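Local coordinates for protein Mypaa.01249.c (Mycobacterium paratuberculosis, PDB 3RD5) that probably acts as an oxidoreductase of the short-chain dehydrogenase/reductase family, presumably using a nicotinamide cofactor on its Rossmann fold, at residues Gly29-Thr32 with Ala33-Ala37; Leu122-Leu125 with Leu126-Arg129; Pro161-Ala164 with Tyr165-Ser168; Val262-Ser265 with Arg266-Asp270. One frame throughout, in Å; residues are numbered along the deposited sequence.

Contact 1: Gly29-Thr32 with Ala33-Ala37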
ATOM      1  N   GLY A  29      -2.641  -3.862   9.489  1.00 16.24           N
ATOM      2  CA  GLY A  29      -2.244  -5.029   8.707  1.00 16.29           C
ATOM      3  C   GLY A  29      -2.755  -6.326   9.293  1.00 14.76           C
ATOM      4  O   GLY A  29      -3.225  -7.216   8.539  1.00 15.01           O
ATOM      5  N   ALA A  30      -2.665  -6.456  10.602  1.00 15.74           N
ATOM      6  CA  ALA A  30      -3.087  -7.673  11.262  1.00 15.65           C
ATOM      7  C   ALA A  30      -4.571  -7.937  11.054  1.00 16.02           C
ATOM      8  O   ALA A  30      -4.961  -9.070  10.756  1.00 16.00           O
ATOM      9  CB  ALA A  30      -2.760  -7.638  12.736  1.00 17.72           C
ATOM     10  N   VAL A  31      -5.406  -6.915  11.208  1.00 15.51           N
ATOM     11  CA  VAL A  31      -6.847  -7.079  11.023  1.00 15.06           C
ATOM     12  C   VAL A  31      -7.181  -7.379   9.562  1.00 14.54           C
ATOM     13  O   VAL A  31      -8.033  -8.208   9.249  1.00 15.23           O
ATOM     14  CB  VAL A  31      -7.652  -5.884  11.548  1.00 16.02           C
ATOM     15  CG1 VAL A  31      -9.161  -6.033  11.209  1.00 17.28           C
ATOM     16  CG2 VAL A  31      -7.437  -5.702  13.072  1.00 17.94           C
ATOM     17  N   THR A  32      -6.474  -6.711   8.638  1.00 13.77           N
ATOM     18  CA  THR A  32      -6.721  -6.937   7.228  1.00 13.34           C
ATOM     19  C   THR A  32      -6.452  -8.436   6.900  1.00 14.05           C
ATOM     20  O   THR A  32      -7.267  -9.092   6.254  1.00 14.06           O
ATOM     21  CB  THR A  32      -5.852  -6.031   6.354  1.00 13.14           C
ATOM     22  OG1 THR A  32      -6.066  -4.645   6.719  1.00 14.28           O
ATOM     23  CG2 THR A  32      -6.193  -6.198   4.894  1.00 13.66           C
ATOM     24  N   ALA A  33      -5.321  -8.945   7.388  1.00 13.36           N
ATOM     25  CA  ALA A  33      -4.972 -10.359   7.217  1.00 13.51           C
ATOM     26  C   ALA A  33      -5.980 -11.273   7.869  1.00 15.01           C
ATOM     27  O   ALA A  33      -6.422 -12.262   7.253  1.00 15.36           O
ATOM     28  CB  ALA A  33      -3.574 -10.622   7.780  1.00 14.56           C
ATOM     29  N   ARG A  34      -6.338 -10.956   9.112  1.00 15.11           N
ATOM     30  CA  ARG A  34      -7.265 -11.782   9.908  1.00 16.16           C
ATOM     31  C   ARG A  34      -8.590 -11.953   9.164  1.00 15.67           C
ATOM     32  O   ARG A  34      -9.139 -13.073   9.083  1.00 15.75           O
ATOM     33  CB  ARG A  34      -7.475 -11.160  11.305  1.00 17.36           C
ATOM     34  CG  ARG A  34      -8.356 -11.950  12.232  1.00 21.41           C
ATOM     35  CD  ARG A  34      -8.726 -11.112  13.461  1.00 23.89           C
ATOM     36  NE  ARG A  34      -9.769 -10.114  13.132  1.00 23.59           N
ATOM     37  CZ  ARG A  34     -10.016  -8.996  13.821  1.00 26.43           C
ATOM     38  NH1 ARG A  34      -9.286  -8.646  14.889  1.00 28.36           N
ATOM     39  NH2 ARG A  34     -11.021  -8.234  13.445  1.00 27.29           N
ATOM     40  N   GLU A  35      -9.167 -10.853   8.661  1.00 14.53           N
ATOM     41  CA  GLU A  35     -10.487 -10.921   8.045  1.00 14.75           C
ATOM     42  C   GLU A  35     -10.439 -11.653   6.709  1.00 14.53           C
ATOM     43  O   GLU A  35     -11.345 -12.427   6.387  1.00 16.01           O
ATOM     44  CB  GLU A  35     -11.080  -9.526   7.867  1.00 15.18           C
ATOM     45  CG  GLU A  35     -11.355  -8.786   9.171  1.00 16.47           C
ATOM     46  CD  GLU A  35     -12.526  -9.336   9.979  1.00 22.26           C
ATOM     47  OE1 GLU A  35     -13.348 -10.089   9.462  1.00 22.27           O
ATOM     48  OE2 GLU A  35     -12.671  -8.919  11.158  1.00 28.00           O
ATOM     49  N   LEU A  36      -9.397 -11.437   5.915  1.00 13.70           N
ATOM     50  CA  LEU A  36      -9.303 -12.188   4.667  1.00 13.83           C
ATOM     51  C   LEU A  36      -9.082 -13.696   4.899  1.00 14.04           C
ATOM     52  O   LEU A  36      -9.679 -14.557   4.216  1.00 15.71           O
ATOM     53  CB  LEU A  36      -8.182 -11.618   3.782  1.00 13.56           C
ATOM     54  CG  LEU A  36      -8.477 -10.218   3.295  1.00 13.66           C
ATOM     55  CD1 LEU A  36      -7.214  -9.583   2.695  1.00 17.08           C
ATOM     56  CD2 LEU A  36      -9.636 -10.251   2.258  1.00 18.06           C
ATOM     57  N   ALA A  37      -8.248 -14.049   5.876  1.00 14.36           N
ATOM     58  CA  ALA A  37      -8.036 -15.449   6.200  1.00 14.65           C
ATOM     59  C   ALA A  37      -9.339 -16.112   6.705  1.00 15.09           C
ATOM     60  O   ALA A  37      -9.594 -17.278   6.414  1.00 15.26           O
ATOM     61  CB  ALA A  37      -6.890 -15.603   7.256  1.00 15.56           C
TER
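Val31 and Arg34 leave helix 27-38 as neighbours with a common heading, and the arginine folds back over the valine. Arg34 leaves the backbone with CG anti to N (chi1 -177°) and then bends at chi3, which brings one face of its guanidinium over Val31 CG1, 3.6 Å from Arg34 NH2; Val31 CG2 comes within 3.9 Å of Arg34 NH1. While the face rests on valine, the plane is used for charge. Arg34 NH2 donates to Glu35 OE2 at 2.9 Å in an almost straight salt-bridge bond (178°), meeting the carboxylate on its anti side. Asp229 forms a second salt bridge with the same NH2, so that Glu35 and Asp229 together help fix the guanidinium, while Arg38 holds Glu35 at its other oxygen.

Thr32 and Leu36 also run alongside each other, with Thr32 CG2 4.2 Å from Leu36 CD1; the threonine hydroxyl turns to the carbonyl of Leu28. Beneath all this run regular i to i+4 backbone bonds, beginning with Ala33 N to Gly29 O at 3.0 Å. Gly29 is the last glycine of a TGxxxGxG sequence and probably lines the cofactor site here, as in the family.

Within the beta-alpha-beta unit, Thr32, Ala33 and Leu36 pack on strand 18-22, Ala33 also meets strand 42-47, and helix 226-240 lies against Val31 and Thr32.

Contact 2: Leu122-Leu125 with Leu126-Arg129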
ATOM      1  N   LEU A 122       8.360  -3.540  -5.334  1.00 13.75           N
ATOM      2  CA  LEU A 122       7.643  -4.796  -5.068  1.00 13.49           C
ATOM      3  C   LEU A 122       6.568  -5.041  -6.125  1.00 14.26           C
ATOM      4  O   LEU A 122       6.398  -6.172  -6.652  1.00 13.74           O
ATOM      5  CB  LEU A 122       7.011  -4.793  -3.683  1.00 13.52           C
ATOM      6  CG  LEU A 122       6.211  -6.026  -3.291  1.00 13.62           C
ATOM      7  CD1 LEU A 122       7.124  -7.275  -3.266  1.00 17.52           C
ATOM      8  CD2 LEU A 122       5.509  -5.797  -1.937  1.00 16.47           C
ATOM      9  N   THR A 123       5.782  -4.004  -6.395  1.00 13.64           N
ATOM     10  CA  THR A 123       4.668  -4.119  -7.339  1.00 13.05           C
ATOM     11  C   THR A 123       5.163  -4.435  -8.757  1.00 14.44           C
ATOM     12  O   THR A 123       4.652  -5.362  -9.419  1.00 15.28           O
ATOM     13  CB  THR A 123       3.802  -2.849  -7.336  1.00 13.37           C
ATOM     14  OG1 THR A 123       3.325  -2.592  -6.016  1.00 12.91           O
ATOM     15  CG2 THR A 123       2.598  -3.024  -8.305  1.00 14.25           C
ATOM     16  N   ASN A 124       6.206  -3.742  -9.210  1.00 14.32           N
ATOM     17  CA  ASN A 124       6.704  -4.027 -10.551  1.00 15.23           C
ATOM     18  C   ASN A 124       7.243  -5.455 -10.645  1.00 15.30           C
ATOM     19  O   ASN A 124       7.116  -6.082 -11.702  1.00 16.84           O
ATOM     20  CB  ASN A 124       7.822  -3.050 -10.953  1.00 16.44           C
ATOM     21  CG  ASN A 124       7.301  -1.740 -11.432  1.00 18.55           C
ATOM     22  OD1 ASN A 124       6.213  -1.666 -12.034  1.00 18.09           O
ATOM     23  ND2 ASN A 124       8.114  -0.670 -11.212  1.00 18.95           N
ATOM     24  N   LEU A 125       7.845  -5.961  -9.586  1.00 15.15           N
ATOM     25  CA  LEU A 125       8.400  -7.311  -9.606  1.00 16.39           C
ATOM     26  C   LEU A 125       7.310  -8.389  -9.543  1.00 16.92           C
ATOM     27  O   LEU A 125       7.474  -9.452 -10.168  1.00 19.23           O
ATOM     28  CB  LEU A 125       9.385  -7.484  -8.464  1.00 16.76           C
ATOM     29  CG  LEU A 125      10.669  -6.673  -8.586  1.00 18.29           C
ATOM     30  CD1 LEU A 125      11.407  -6.618  -7.258  1.00 20.37           C
ATOM     31  CD2 LEU A 125      11.580  -7.233  -9.715  1.00 21.17           C
ATOM     32  N   LEU A 126       6.184  -8.125  -8.885  1.00 15.63           N
ATOM     33  CA  LEU A 126       5.088  -9.104  -8.787  1.00 16.15           C
ATOM     34  C   LEU A 126       4.073  -9.056  -9.933  1.00 16.56           C
ATOM     35  O   LEU A 126       3.362 -10.036 -10.185  1.00 16.85           O
ATOM     36  CB  LEU A 126       4.363  -8.957  -7.462  1.00 15.24           C
ATOM     37  CG  LEU A 126       5.155  -9.340  -6.225  1.00 15.90           C
ATOM     38  CD1 LEU A 126       4.318  -9.121  -4.921  1.00 19.14           C
ATOM     39  CD2 LEU A 126       5.599 -10.810  -6.308  1.00 18.93           C
ATOM     40  N   LEU A 127       3.939  -7.900 -10.599  1.00 16.46           N
ATOM     41  CA  LEU A 127       2.898  -7.693 -11.588  1.00 16.13           C
ATOM     42  C   LEU A 127       2.726  -8.812 -12.623  1.00 16.94           C
ATOM     43  O   LEU A 127       1.575  -9.169 -12.905  1.00 17.51           O
ATOM     44  CB  LEU A 127       3.062  -6.354 -12.318  1.00 17.00           C
ATOM     45  CG  LEU A 127       2.428  -5.146 -11.660  1.00 17.63           C
ATOM     46  CD1 LEU A 127       2.912  -3.857 -12.329  1.00 19.13           C
ATOM     47  CD2 LEU A 127       0.890  -5.156 -11.665  1.00 18.29           C
ATOM     48  N   PRO A 128       3.822  -9.368 -13.147  1.00 17.60           N
ATOM     49  CA  PRO A 128       3.662 -10.457 -14.128  1.00 18.94           C
ATOM     50  C   PRO A 128       2.984 -11.717 -13.592  1.00 18.17           C
ATOM     51  O   PRO A 128       2.596 -12.585 -14.408  1.00 20.32           O
ATOM     52  CB  PRO A 128       5.106 -10.753 -14.547  1.00 19.91           C
ATOM     53  CG  PRO A 128       5.845  -9.527 -14.236  1.00 19.87           C
ATOM     54  CD  PRO A 128       5.237  -8.992 -12.989  1.00 17.85           C
ATOM     55  N   ARG A 129       2.895 -11.858 -12.277  1.00 17.18           N
ATOM     56  CA  ARG A 129       2.339 -13.040 -11.622  1.00 18.01           C
ATOM     57  C   ARG A 129       1.124 -12.734 -10.746  1.00 17.39           C
ATOM     58  O   ARG A 129       0.678 -13.582  -9.975  1.00 18.21           O
ATOM     59  CB  ARG A 129       3.428 -13.751 -10.832  1.00 19.06           C
ATOM     60  CG  ARG A 129       4.619 -14.142 -11.733  1.00 20.32           C
ATOM     61  CD  ARG A 129       5.614 -15.080 -11.040  1.00 22.99           C
ATOM     62  NE  ARG A 129       6.181 -14.494  -9.847  1.00 21.83           N
ATOM     63  CZ  ARG A 129       7.101 -13.552  -9.806  1.00 24.18           C
ATOM     64  NH1 ARG A 129       7.597 -13.029 -10.916  1.00 25.67           N
ATOM     65  NH2 ARG A 129       7.541 -13.120  -8.626  1.00 26.45           N
TER
HETATM   66  O   HOH W   1       9.559 -10.557 -11.400  1.00 28.86           O
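Thr123 O is gripped by two amides: Leu127 N donates at 2.9 Å, and Leu126 N adds a weak bond at 3.2 Å. Leu126 N is itself shared, since its better bond goes to Leu122 O at 3.0 Å. This doubling marks the end of helix 110-126, where the chain tightens into a 3-10 turn. Pro128 has no N-H to offer, its CD lying 3.6 Å from Leu125 O, and the next amide, Arg129 N, steps back three residues to Leu126 O at 2.8 Å.

Leu122 and Leu126 meet at a slant, CD1 to CD1 at 3.7 Å; Leu122 reaches this methyl contact because its CG stands anti to the backbone N (chi1 179°). In the Rossmann fold these leucines press on Leu90 of strand 87-92, while Thr123 and Leu127 turn toward Leu179 of helix 161-185. Thr123 CG2 is 4.0 Å from Leu127 CG. Asn124 runs beside Leu127; its buried OD1 has no polar partner, whereas its ND2 is held by Thr287 and the Thr123 hydroxyl by His119 O and Asn92 ND2.

Arg129 bends at chi3 back toward Leu125. One water bridges them, donating to Leu125 O at 2.7 Å and accepting from Arg129 NH1 in the guanidinium plane, while NE is bonded to Val84 O.

Contact 3: Pro161-Ala164 with Tyr165-Ser168; sequences PWLA and YSQS
Tyr165 is the centre of the tight part of this first stretch of helix 161-185: its CB lies 3.3 Å from Trp162 O, and buried Ala164 and Ser166 adjoin it. Backbone bonds such as Ser166 N to Trp162 O, 2.9 Å, hold the turn. Tyr165 has CG anti to its backbone N (chi1 -170°) and begins a Tyr-x-x-x-Lys sequence, consistent with the catalytic tyrosine of short-chain dehydrogenases. Its carbonyl is taken by Ser168 OG at 2.8 Å. Also within the packed part, one water bridges the buried Ala164 and Gln167, donating to Ala164 O at 2.8 Å and accepting from Gln167 NE2 at 3.0 Å. Gln167, stretched out beyond CG, is fixed by Asn148 N at OE1 and by Leu152 O at NE2.

Trp162, partly exposed, makes a marginal touch: its CZ3 is 3.9 Å from Tyr165 CD2, the two rings extending the same way with planes nearly perpendicular (87°). Looser still is Leu163, which is exposed and whose CD2 comes no nearer to Ser166 OG than 4.4 Å.

Helix 110-126 flanks the contact, with Gln111 against Ala164 and Tyr165 and Asn115 bonded to Ser168 OG, while Ala98 lies on Trp162 and the loop carbonyl of Ala141 receives Ser166 OG.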
ATOM      1  N   PRO A 161       8.927  15.960   9.633  1.00 14.38           N
ATOM      2  CA  PRO A 161       8.383  14.612   9.781  1.00 14.14           C
ATOM      3  C   PRO A 161       7.001  14.435   9.103  1.00 13.79           C
ATOM      4  O   PRO A 161       6.763  13.432   8.423  1.00 13.58           O
ATOM      5  CB  PRO A 161       8.330  14.393  11.284  1.00 15.19           C
ATOM      6  CG  PRO A 161       9.482  15.245  11.784  1.00 16.14           C
ATOM      7  CD  PRO A 161       9.489  16.458  10.919  1.00 15.31           C
ATOM      8  N   TRP A 162       6.094  15.375   9.324  1.00 13.83           N
ATOM      9  CA  TRP A 162       4.742  15.250   8.765  1.00 13.32           C
ATOM     10  C   TRP A 162       4.714  15.531   7.284  1.00 13.35           C
ATOM     11  O   TRP A 162       3.996  14.813   6.544  1.00 13.56           O
ATOM     12  CB  TRP A 162       3.709  16.107   9.538  1.00 13.53           C
ATOM     13  CG  TRP A 162       3.302  15.447  10.805  1.00 14.54           C
ATOM     14  CD1 TRP A 162       3.724  15.745  12.086  1.00 16.98           C
ATOM     15  CD2 TRP A 162       2.480  14.288  10.911  1.00 14.73           C
ATOM     16  NE1 TRP A 162       3.166  14.855  12.959  1.00 19.01           N
ATOM     17  CE2 TRP A 162       2.388  13.958  12.268  1.00 16.86           C
ATOM     18  CE3 TRP A 162       1.769  13.522   9.972  1.00 16.10           C
ATOM     19  CZ2 TRP A 162       1.628  12.842  12.713  1.00 16.71           C
ATOM     20  CZ3 TRP A 162       1.009  12.426  10.425  1.00 16.37           C
ATOM     21  CH2 TRP A 162       0.954  12.127  11.793  1.00 17.81           C
ATOM     22  N   LEU A 163       5.430  16.533   6.772  1.00 13.37           N
ATOM     23  CA  LEU A 163       5.406  16.764   5.324  1.00 13.26           C
ATOM     24  C   LEU A 163       6.137  15.652   4.538  1.00 12.21           C
ATOM     25  O   LEU A 163       5.806  15.377   3.383  1.00 13.65           O
ATOM     26  CB  LEU A 163       5.855  18.183   4.916  1.00 14.24           C
ATOM     27  CG  LEU A 163       4.891  19.306   5.275  1.00 16.63           C
ATOM     28  CD1 LEU A 163       5.582  20.682   5.024  1.00 22.20           C
ATOM     29  CD2 LEU A 163       3.582  19.209   4.478  1.00 20.50           C
ATOM     30  N   ALA A 164       7.102  14.994   5.167  1.00 12.93           N
ATOM     31  CA  ALA A 164       7.724  13.805   4.563  1.00 12.27           C
ATOM     32  C   ALA A 164       6.729  12.640   4.501  1.00 12.00           C
ATOM     33  O   ALA A 164       6.659  11.920   3.485  1.00 12.35           O
ATOM     34  CB  ALA A 164       9.033  13.419   5.304  1.00 13.64           C
ATOM     35  N   TYR A 165       5.934  12.455   5.559  1.00 12.09           N
ATOM     36  CA  TYR A 165       4.789  11.528   5.503  1.00 11.49           C
ATOM     37  C   TYR A 165       3.864  11.892   4.336  1.00 11.60           C
ATOM     38  O   TYR A 165       3.515  11.052   3.502  1.00 12.09           O
ATOM     39  CB  TYR A 165       4.021  11.495   6.819  1.00 11.60           C
ATOM     40  CG  TYR A 165       2.993  10.372   6.884  1.00 11.81           C
ATOM     41  CD1 TYR A 165       3.362   9.034   6.699  1.00 12.09           C
ATOM     42  CD2 TYR A 165       1.656  10.648   7.065  1.00 12.91           C
ATOM     43  CE1 TYR A 165       2.428   8.019   6.740  1.00 12.30           C
ATOM     44  CE2 TYR A 165       0.728   9.652   7.107  1.00 13.07           C
ATOM     45  CZ  TYR A 165       1.116   8.338   6.958  1.00 13.22           C
ATOM     46  OH  TYR A 165       0.131   7.339   6.965  1.00 14.38           O
ATOM     47  N   SER A 166       3.462  13.142   4.284  1.00 11.89           N
ATOM     48  CA  SER A 166       2.527  13.606   3.272  1.00 11.98           C
ATOM     49  C   SER A 166       3.049  13.407   1.864  1.00 11.89           C
ATOM     50  O   SER A 166       2.297  13.006   0.946  1.00 12.00           O
ATOM     51  CB  SER A 166       2.184  15.076   3.490  1.00 12.70           C
ATOM     52  OG  SER A 166       1.496  15.294   4.723  1.00 13.96           O
ATOM     53  N   GLN A 167       4.356  13.646   1.629  1.00 11.72           N
ATOM     54  CA  GLN A 167       4.907  13.408   0.305  1.00 12.26           C
ATOM     55  C   GLN A 167       4.718  11.941  -0.075  1.00 10.74           C
ATOM     56  O   GLN A 167       4.361  11.621  -1.214  1.00 12.14           O
ATOM     57  CB  GLN A 167       6.410  13.799   0.200  1.00 12.92           C
ATOM     58  CG  GLN A 167       6.940  13.674  -1.220  1.00 13.05           C
ATOM     59  CD  GLN A 167       8.443  13.925  -1.384  1.00 13.52           C
ATOM     60  OE1 GLN A 167       8.837  14.727  -2.252  1.00 14.52           O
ATOM     61  NE2 GLN A 167       9.273  13.145  -0.693  1.00 12.80           N
ATOM     62  N   SER A 168       5.000  11.050   0.874  1.00 10.76           N
ATOM     63  CA  SER A 168       4.896   9.616   0.607  1.00 10.90           C
ATOM     64  C   SER A 168       3.466   9.150   0.338  1.00 10.58           C
ATOM     65  O   SER A 168       3.237   8.277  -0.494  1.00 11.46           O
ATOM     66  CB  SER A 168       5.559   8.790   1.732  1.00 12.33           C
ATOM     67  OG  SER A 168       4.759   8.658   2.888  1.00 12.78           O
TER
HETATM   68  O   HOH W   2       8.995  11.866   1.995  1.00 12.85           O

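Contact 4: Val262-Ser265 with Arg266-Asp270; sequences VGRS and RRAKD. With EDO (1,2-ethanediol), chain C.
Ser265 OG accepts the amide of Ala268 at 3.0 Å, with an N-H...O angle of 152°. The hydroxyl is brought to that amide by a first torsion of 74°, which sets OG between the backbone N and the carbonyl carbon. Ser265 O takes a weak, well bent bond from Lys269 N at 3.3 Å, secondary to the one that Lys269 N gives Arg266 O at 3.0 Å. Hydroxyl and carbonyl of one serine thus receive the first turn together in an ST motif.

Waters carry the next layer. One accepts from Arg264 NH1, in the guanidinium plane, and donates to Ala268 O at 2.7 Å; the same NH1 forms a salt bridge with Asp246. A second water accepts from both Arg264 N and Lys269 NZ, the latter at 2.7 Å.

The segment joins strand 259-261, the antiparallel edge of the sheet, to helix 271-285 through a 3-10 turn at 267-269. Asp270 N-caps that helix, its OD1 bonded to Met273 N, and at the start of the turn the amides of Arg266 and Arg267 bind the sulfonate of a buffer molecule. The two carboxylate oxygens of Asp270 also receive the hydroxyls of an ethanediol, O1 on OD1 at 2.6 Å and O2 on OD2; both small molecules are probably from the crystallisation liquor.

Packing is aliphatic: Arg264 CG lies 3.8 Å from both Ala268 CB and Lys269 CG, the arginine and lysine chains crossing at a slant. Lys269 CE then passes 3.3 Å from Arg264 O. On helix 161-185, Leu170 supports Ala268 and Ser177 supports Arg264.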
ATOM      1  N   VAL A 262     -14.091   7.895  -2.473  1.00 14.98           N
ATOM      2  CA  VAL A 262     -13.889   9.249  -1.967  1.00 14.49           C
ATOM      3  C   VAL A 262     -12.987  10.041  -2.927  1.00 15.15           C
ATOM      4  O   VAL A 262     -12.424   9.477  -3.858  1.00 16.25           O
ATOM      5  CB  VAL A 262     -13.295   9.249  -0.561  1.00 14.04           C
ATOM      6  CG1 VAL A 262     -14.295   8.644   0.439  1.00 16.36           C
ATOM      7  CG2 VAL A 262     -11.939   8.529  -0.517  1.00 14.80           C
ATOM      8  N   GLY A 263     -12.918  11.335  -2.695  1.00 16.08           N
ATOM      9  CA  GLY A 263     -12.082  12.230  -3.483  1.00 15.59           C
ATOM     10  C   GLY A 263     -10.655  12.304  -2.989  1.00 14.89           C
ATOM     11  O   GLY A 263     -10.241  11.631  -2.037  1.00 15.78           O
ATOM     12  N   ARG A 264      -9.872  13.087  -3.717  1.00 14.86           N
ATOM     13  CA  ARG A 264      -8.451  13.264  -3.425  1.00 13.81           C
ATOM     14  C   ARG A 264      -8.021  14.689  -3.852  1.00 13.99           C
ATOM     15  O   ARG A 264      -8.772  15.416  -4.511  1.00 15.54           O
ATOM     16  CB  ARG A 264      -7.596  12.202  -4.134  1.00 13.92           C
ATOM     17  CG  ARG A 264      -7.558  12.345  -5.645  1.00 14.05           C
ATOM     18  CD  ARG A 264      -6.944  11.111  -6.297  1.00 16.52           C
ATOM     19  NE  ARG A 264      -7.959  10.073  -6.385  1.00 16.76           N
ATOM     20  CZ  ARG A 264      -7.789   8.888  -6.994  1.00 18.76           C
ATOM     21  NH1 ARG A 264      -6.624   8.543  -7.495  1.00 18.91           N
ATOM     22  NH2 ARG A 264      -8.851   8.100  -7.105  1.00 20.54           N
ATOM     23  N   SER A 265      -6.809  15.076  -3.471  1.00 14.22           N
ATOM     24  CA  SER A 265      -6.334  16.424  -3.701  1.00 14.42           C
ATOM     25  C   SER A 265      -6.107  16.734  -5.186  1.00 14.28           C
ATOM     26  O   SER A 265      -5.955  15.836  -6.027  1.00 15.18           O
ATOM     27  CB  SER A 265      -5.024  16.663  -2.948  1.00 14.70           C
ATOM     28  OG  SER A 265      -3.943  15.992  -3.599  1.00 13.93           O
ATOM     29  N   ARG A 266      -6.061  18.026  -5.497  1.00 15.29           N
ATOM     30  CA  ARG A 266      -5.777  18.474  -6.840  1.00 17.33           C
ATOM     31  C   ARG A 266      -4.403  17.967  -7.287  1.00 15.92           C
ATOM     32  O   ARG A 266      -4.242  17.497  -8.406  1.00 17.51           O
ATOM     33  CB  ARG A 266      -5.843  19.995  -6.918  1.00 19.96           C
ATOM     34  CG  ARG A 266      -7.232  20.557  -6.699  1.00 25.37           C
ATOM     35  CD  ARG A 266      -7.116  22.087  -6.486  1.00 34.27           C
ATOM     36  NE  ARG A 266      -8.423  22.721  -6.304  1.00 41.93           N
ATOM     37  CZ  ARG A 266      -8.652  23.834  -5.602  1.00 48.20           C
ATOM     38  NH1 ARG A 266      -7.662  24.471  -4.962  1.00 50.85           N
ATOM     39  NH2 ARG A 266      -9.894  24.314  -5.525  1.00 50.30           N
ATOM     40  N   ARG A 267      -3.408  18.027  -6.395  1.00 15.71           N
ATOM     41  CA  ARG A 267      -2.085  17.506  -6.754  1.00 15.10           C
ATOM     42  C   ARG A 267      -2.079  16.006  -7.015  1.00 15.39           C
ATOM     43  O   ARG A 267      -1.326  15.509  -7.842  1.00 15.46           O
ATOM     44  CB  ARG A 267      -1.040  17.908  -5.713  1.00 15.41           C
ATOM     45  CG  ARG A 267      -0.728  19.372  -5.811  1.00 16.53           C
ATOM     46  CD  ARG A 267       0.492  19.812  -5.018  1.00 21.02           C
ATOM     47  NE  ARG A 267       0.282  19.764  -3.586  1.00 22.09           N
ATOM     48  CZ  ARG A 267      -0.222  20.744  -2.827  1.00 22.26           C
ATOM     49  NH1 ARG A 267      -0.283  20.582  -1.504  1.00 22.35           N
ATOM     50  NH2 ARG A 267      -0.641  21.899  -3.344  1.00 24.20           N
ATOM     51  N   ALA A 268      -2.928  15.255  -6.320  1.00 13.85           N
ATOM     52  CA  ALA A 268      -3.053  13.823  -6.614  1.00 13.61           C
ATOM     53  C   ALA A 268      -3.684  13.532  -7.965  1.00 14.70           C
ATOM     54  O   ALA A 268      -3.543  12.411  -8.463  1.00 16.56           O
ATOM     55  CB  ALA A 268      -3.866  13.110  -5.479  1.00 14.09           C
ATOM     56  N   LYS A 269      -4.364  14.508  -8.557  1.00 15.55           N
ATOM     57  CA  LYS A 269      -4.994  14.365  -9.876  1.00 16.36           C
ATOM     58  C   LYS A 269      -4.136  14.869 -11.019  1.00 17.58           C
ATOM     59  O   LYS A 269      -4.605  14.918 -12.154  1.00 20.86           O
ATOM     60  CB  LYS A 269      -6.392  15.018  -9.868  1.00 16.87           C
ATOM     61  CG  LYS A 269      -7.327  14.299  -8.887  1.00 19.29           C
ATOM     62  CD  LYS A 269      -8.750  14.817  -8.909  1.00 25.95           C
ATOM     63  CE  LYS A 269      -9.050  15.782  -7.814  1.00 27.93           C
ATOM     64  NZ  LYS A 269     -10.528  16.095  -7.785  1.00 31.11           N
ATOM     65  N   ASP A 270      -2.880  15.232 -10.752  1.00 16.18           N
ATOM     66  CA  ASP A 270      -1.973  15.763 -11.767  1.00 16.68           C
ATOM     67  C   ASP A 270      -1.322  14.593 -12.524  1.00 16.28           C
ATOM     68  O   ASP A 270      -0.445  13.902 -12.006  1.00 16.37           O
ATOM     69  CB  ASP A 270      -0.930  16.655 -11.095  1.00 16.53           C
ATOM     70  CG  ASP A 270      -0.016  17.375 -12.089  1.00 20.65           C
ATOM     71  OD1 ASP A 270       0.254  16.866 -13.171  1.00 17.74           O
ATOM     72  OD2 ASP A 270       0.517  18.451 -11.719  1.00 26.86           O
TER
HETATM   73  C1  EDO C 301       1.073  19.310 -15.313  1.00 41.58           C
HETATM   74  O1  EDO C 301       1.645  18.039 -15.032  1.00 41.33           O
HETATM   75  C2  EDO C 301       1.815  20.338 -14.474  1.00 40.95           C
HETATM   76  O2  EDO C 301       2.293  19.710 -13.276  1.00 37.97           O
HETATM   77  O   HOH W   3      -4.056   9.871  -7.653  1.00 19.16           O
HETATM   78  O   HOH W   4     -11.419  14.016  -6.305  1.00 28.72           O
HETATM   79  O   HOH W   5      -9.663  18.017  -5.119  1.00 32.68           O

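None of the four contacts touches another, yet helix 161-185 ties three together. Contact 3 is its start, contact 4 packs on it through Arg264 and Ala268, and contact 2 reaches it at Leu179. Contacts 3 and 4 are the nearest pair, with centres about 16 Å and nearest atoms about 7 Å apart. Contact 3 carries the probable catalytic tyrosine, while contact 4 binds the buffer sulfonate. Contact 1 lies across the chain's centre from both, its centre about 26 Å from that of contact 3, on the helix that begins within the probable cofactor-binding glycine sequence, Gly29 itself included. Contact 2 closes helix 110-126, whose earlier residues Gln111 and Asn115 flank contact 3, though the two centres are about 26 Å apart.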